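Local coordinates for acetylated cis-Golgi protein, involved in ER-to-Golgi transport (Saccharomyces cerevisiae, PDB 6G8Y) that is the yeast homologue of the Golgi-stacking protein GRASP65 and probably uses its PDZ domain to bind partner proteins in ER-to-Golgi transport, at residues I63-N75 with K80-I92. Sequence-based numbering, arbitrary orientation.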
# COMPACT_ATOMS: atom_id res chain seq x y z
N ILE A 63 -9.93 1.20 8.49
CA ILE A 63 -9.45 2.40 7.83
C ILE A 63 -10.35 2.74 6.66
O ILE A 63 -10.77 3.90 6.50
CB ILE A 63 -8.00 2.20 7.34
CG1 ILE A 63 -7.03 2.12 8.52
CG2 ILE A 63 -7.56 3.34 6.43
CD1 ILE A 63 -5.69 1.50 8.19
N PHE A 64 -10.63 1.77 5.81
CA PHE A 64 -11.51 2.02 4.64
C PHE A 64 -12.90 2.46 5.08
O PHE A 64 -13.47 3.42 4.52
CB PHE A 64 -11.53 0.79 3.71
CG PHE A 64 -10.40 0.78 2.72
CD1 PHE A 64 -9.08 0.63 3.11
CD2 PHE A 64 -10.67 0.95 1.38
CE1 PHE A 64 -8.06 0.66 2.18
CE2 PHE A 64 -9.65 0.97 0.44
CZ PHE A 64 -8.34 0.86 0.84
N ASN A 65 -13.43 1.81 6.10
CA ASN A 65 -14.81 2.13 6.50
C ASN A 65 -14.90 3.51 7.17
O ASN A 65 -15.92 4.20 7.03
CB ASN A 65 -15.42 0.99 7.32
CG ASN A 65 -15.80 -0.21 6.45
OD1 ASN A 65 -15.94 -0.10 5.20
ND2 ASN A 65 -15.97 -1.35 7.08
N GLU A 66 -13.81 3.98 7.77
CA GLU A 66 -13.78 5.36 8.26
C GLU A 66 -13.88 6.39 7.14
O GLU A 66 -14.25 7.55 7.35
CB GLU A 66 -12.51 5.59 9.09
CG GLU A 66 -12.68 5.07 10.52
CD GLU A 66 -11.39 4.90 11.29
OE1 GLU A 66 -11.34 4.00 12.16
OE2 GLU A 66 -10.43 5.67 11.06
N HIS A 67 -13.56 5.98 5.92
CA HIS A 67 -13.60 6.86 4.76
C HIS A 67 -14.79 6.61 3.84
O HIS A 67 -14.84 7.15 2.75
CB HIS A 67 -12.29 6.68 3.98
CG HIS A 67 -11.09 7.21 4.69
ND1 HIS A 67 -10.45 6.55 5.72
CD2 HIS A 67 -10.46 8.41 4.57
CE1 HIS A 67 -9.44 7.29 6.15
NE2 HIS A 67 -9.43 8.43 5.48
N CYS A 68 -15.78 5.81 4.27
CA CYS A 68 -16.96 5.55 3.45
C CYS A 68 -17.62 6.89 3.08
O CYS A 68 -17.78 7.79 3.93
CB CYS A 68 -17.99 4.62 4.16
SG CYS A 68 -17.57 2.85 4.12
N GLY A 69 -17.93 7.04 1.80
CA GLY A 69 -18.57 8.27 1.32
C GLY A 69 -17.64 9.43 1.08
O GLY A 69 -18.10 10.54 0.80
N ARG A 70 -16.33 9.21 1.19
CA ARG A 70 -15.36 10.28 0.96
C ARG A 70 -14.09 9.66 0.36
O ARG A 70 -14.11 8.50 -0.04
CB ARG A 70 -15.12 11.11 2.24
CG ARG A 70 -14.48 10.36 3.40
CD ARG A 70 -14.39 11.24 4.64
NE ARG A 70 -13.88 10.57 5.83
CZ ARG A 70 -12.66 10.67 6.36
NH1 ARG A 70 -11.69 11.39 5.81
NH2 ARG A 70 -12.40 10.00 7.49
N THR A 71 -13.00 10.42 0.32
CA THR A 71 -11.80 10.05 -0.37
C THR A 71 -10.80 9.50 0.60
O THR A 71 -10.54 10.08 1.67
CB THR A 71 -11.20 11.31 -1.04
OG1 THR A 71 -12.22 11.86 -1.87
CG2 THR A 71 -9.98 10.91 -1.81
N LEU A 72 -10.17 8.38 0.22
CA LEU A 72 -9.01 7.86 0.96
C LEU A 72 -7.74 8.22 0.19
O LEU A 72 -7.66 7.97 -1.04
CB LEU A 72 -9.11 6.33 1.08
CG LEU A 72 -7.92 5.60 1.70
CD1 LEU A 72 -7.79 5.95 3.16
CD2 LEU A 72 -8.03 4.09 1.52
N LYS A 73 -6.76 8.74 0.92
CA LYS A 73 -5.42 8.99 0.42
C LYS A 73 -4.60 7.72 0.52
O LYS A 73 -4.48 7.12 1.58
CB LYS A 73 -4.77 10.09 1.23
CG LYS A 73 -3.46 10.62 0.71
CD LYS A 73 -3.21 11.95 1.43
CE LYS A 73 -1.78 12.24 1.66
NZ LYS A 73 -1.67 13.25 2.74
N VAL A 74 -4.04 7.31 -0.62
CA VAL A 74 -3.25 6.10 -0.76
C VAL A 74 -1.82 6.55 -1.04
O VAL A 74 -1.57 7.26 -2.03
CB VAL A 74 -3.80 5.25 -1.92
CG1 VAL A 74 -3.01 3.97 -2.11
CG2 VAL A 74 -5.28 4.96 -1.66
N ASN A 75 -0.90 6.13 -0.19
CA ASN A 75 0.52 6.46 -0.34
C ASN A 75 1.22 5.41 -1.16
O ASN A 75 1.20 4.23 -0.80
CB ASN A 75 1.21 6.58 1.03
CG ASN A 75 0.46 7.51 1.97
OD1 ASN A 75 -0.09 7.06 2.96
ND2 ASN A 75 0.43 8.82 1.67
N LYS A 80 10.42 1.40 -9.65
CA LYS A 80 11.43 1.74 -10.65
C LYS A 80 11.88 3.19 -10.55
O LYS A 80 13.08 3.48 -10.57
CB LYS A 80 10.93 1.45 -12.07
CG LYS A 80 10.85 -0.04 -12.38
CD LYS A 80 12.22 -0.59 -12.78
CE LYS A 80 12.45 -1.98 -12.20
NZ LYS A 80 13.62 -2.66 -12.81
N GLY A 81 10.92 4.11 -10.46
CA GLY A 81 11.23 5.52 -10.30
C GLY A 81 11.84 5.90 -8.96
O GLY A 81 12.54 6.91 -8.86
N GLY A 82 11.58 5.10 -7.93
CA GLY A 82 12.05 5.37 -6.58
C GLY A 82 11.46 6.62 -5.96
O GLY A 82 12.13 7.29 -5.17
N THR A 83 10.20 6.93 -6.29
CA THR A 83 9.55 8.16 -5.83
C THR A 83 8.24 7.82 -5.14
O THR A 83 7.57 6.83 -5.49
CB THR A 83 9.24 9.13 -6.99
OG1 THR A 83 8.51 8.43 -8.01
CG2 THR A 83 10.53 9.69 -7.61
N PHE A 84 7.90 8.65 -4.17
CA PHE A 84 6.59 8.59 -3.50
C PHE A 84 5.59 9.53 -4.15
O PHE A 84 5.96 10.62 -4.57
CB PHE A 84 6.71 9.03 -2.04
CG PHE A 84 7.58 8.14 -1.20
CD1 PHE A 84 8.95 8.38 -1.07
CD2 PHE A 84 7.02 7.07 -0.50
CE1 PHE A 84 9.74 7.58 -0.26
CE2 PHE A 84 7.81 6.26 0.31
CZ PHE A 84 9.17 6.51 0.41
N ARG A 85 4.33 9.12 -4.22
CA ARG A 85 3.25 10.05 -4.55
C ARG A 85 1.99 9.61 -3.83
O ARG A 85 1.92 8.50 -3.29
CB ARG A 85 2.96 10.11 -6.05
CG ARG A 85 2.38 8.83 -6.65
CD ARG A 85 2.06 9.01 -8.13
NE ARG A 85 1.22 7.91 -8.62
CZ ARG A 85 1.64 6.69 -8.96
NH1 ARG A 85 2.94 6.36 -8.90
NH2 ARG A 85 0.75 5.79 -9.34
N ASP A 86 0.98 10.47 -3.88
CA ASP A 86 -0.30 10.16 -3.28
C ASP A 86 -1.34 10.05 -4.36
O ASP A 86 -1.44 10.91 -5.24
CB ASP A 86 -0.76 11.27 -2.35
CG ASP A 86 0.15 11.47 -1.17
OD1 ASP A 86 0.79 10.51 -0.71
OD2 ASP A 86 0.21 12.62 -0.71
N GLU A 87 -2.12 8.97 -4.31
CA GLU A 87 -3.33 8.85 -5.12
C GLU A 87 -4.54 8.96 -4.20
O GLU A 87 -4.40 8.85 -2.98
CB GLU A 87 -3.35 7.52 -5.88
CG GLU A 87 -2.26 7.31 -6.93
CD GLU A 87 -2.45 8.02 -8.26
OE1 GLU A 87 -3.48 8.66 -8.51
OE2 GLU A 87 -1.52 7.91 -9.09
N TYR A 88 -5.70 9.18 -4.80
CA TYR A 88 -6.95 9.38 -4.07
C TYR A 88 -7.99 8.48 -4.66
O TYR A 88 -8.13 8.40 -5.88
CB TYR A 88 -7.37 10.84 -4.16
CG TYR A 88 -6.45 11.72 -3.39
CD1 TYR A 88 -6.60 11.90 -2.01
CD2 TYR A 88 -5.39 12.35 -4.01
CE1 TYR A 88 -5.73 12.70 -1.30
CE2 TYR A 88 -4.51 13.14 -3.30
CZ TYR A 88 -4.70 13.32 -1.95
OH TYR A 88 -3.83 14.11 -1.22
N ILE A 89 -8.74 7.79 -3.81
CA ILE A 89 -9.78 6.89 -4.31
C ILE A 89 -11.06 7.10 -3.53
O ILE A 89 -11.02 7.26 -2.30
CB ILE A 89 -9.33 5.42 -4.31
CG1 ILE A 89 -10.41 4.48 -4.88
CG2 ILE A 89 -8.88 4.99 -2.93
CD1 ILE A 89 -10.26 3.04 -4.44
N SER A 90 -12.19 7.13 -4.24
CA SER A 90 -13.49 7.26 -3.60
C SER A 90 -13.90 5.92 -2.99
O SER A 90 -13.95 4.90 -3.69
CB SER A 90 -14.54 7.70 -4.61
OG SER A 90 -14.31 9.04 -5.01
N ILE A 91 -14.22 5.95 -1.71
CA ILE A 91 -14.69 4.77 -0.99
C ILE A 91 -16.20 4.81 -0.90
O ILE A 91 -16.76 5.78 -0.42
CB ILE A 91 -14.07 4.72 0.43
CG1 ILE A 91 -12.52 4.81 0.35
CG2 ILE A 91 -14.54 3.49 1.21
CD1 ILE A 91 -11.87 3.81 -0.60
N ILE A 92 -16.88 3.77 -1.36
CA ILE A 92 -18.36 3.79 -1.33
C ILE A 92 -18.87 3.49 0.07
O ILE A 92 -18.20 2.85 0.90
CB ILE A 92 -19.01 2.90 -2.43
CG1 ILE A 92 -18.91 1.40 -2.15
CG2 ILE A 92 -18.41 3.21 -3.79
CD1 ILE A 92 -19.61 0.55 -3.19
OXT ILE A 92 -19.98 3.89 0.39
O HOH W 1 -15.37 10.53 -2.57
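Lys73 and Tyr88 illustrate how a cross-strand pair can share the surface of an antiparallel sheet: their side chains lie side by side and point the same way, the lysine methylenes running alongside the CD1-CE1-OH flank of Tyr88, with CG 3.7 Å from Tyr88 CE1 and CD reaching the phenol OH. With CG anti to the backbone N (chi1 -171°), the lysine runs out along the tyrosine before bending at chi3. Its ammonium makes a long salt bridge, NZ to Asp86 OD2 at 4.0 Å, and also pairs with Asp40, its stronger partner. Thr71 CG2 meets the ring nearer its root, at the edge and close to its plane, 3.5 Å from Tyr88 CD1. Beyond the lysine, Asn75 ND2 donates to Asp86 OD1 (2.9 Å) from above the carboxylate plane, the two flat groups being turned 70° apart; the same nitrogen also bonds Asp40.

These residues occupy one face of the hairpin formed by strands 71-78 and 83-90, part of the antiparallel sheet of a GRASP PDZ domain. Paired backbone hydrogen bonds link Leu72 with Ile89 and Val74 with Glu87. The face carrying Leu72, Val74 and Ile89 is largely apolar, although Glu87 also lies on it, where Arg85 grips its OE2 side-on with NE and NH2. The side chains of Val74 and Ile89 meet at a slant, CG2 to CG2 at 3.8 Å, while Leu72 also packs on Phe38.

Near the C-terminus, Ile91 joins helix 57-66 to the hairpin. Its CG1 lies against Leu72 CB (3.8 Å), CD1 approaches the Phe64 ring obliquely, and CG2, anti to the backbone N, reaches Phe64 O. Ile91 N bonds Arg70 O, and Ile91 O receives Gly69 N (2.8 Å), tying the C-terminal tail to the type II turn from His67 to Arg70. Leu72 CD1 covers the centre of one His67 imidazole face.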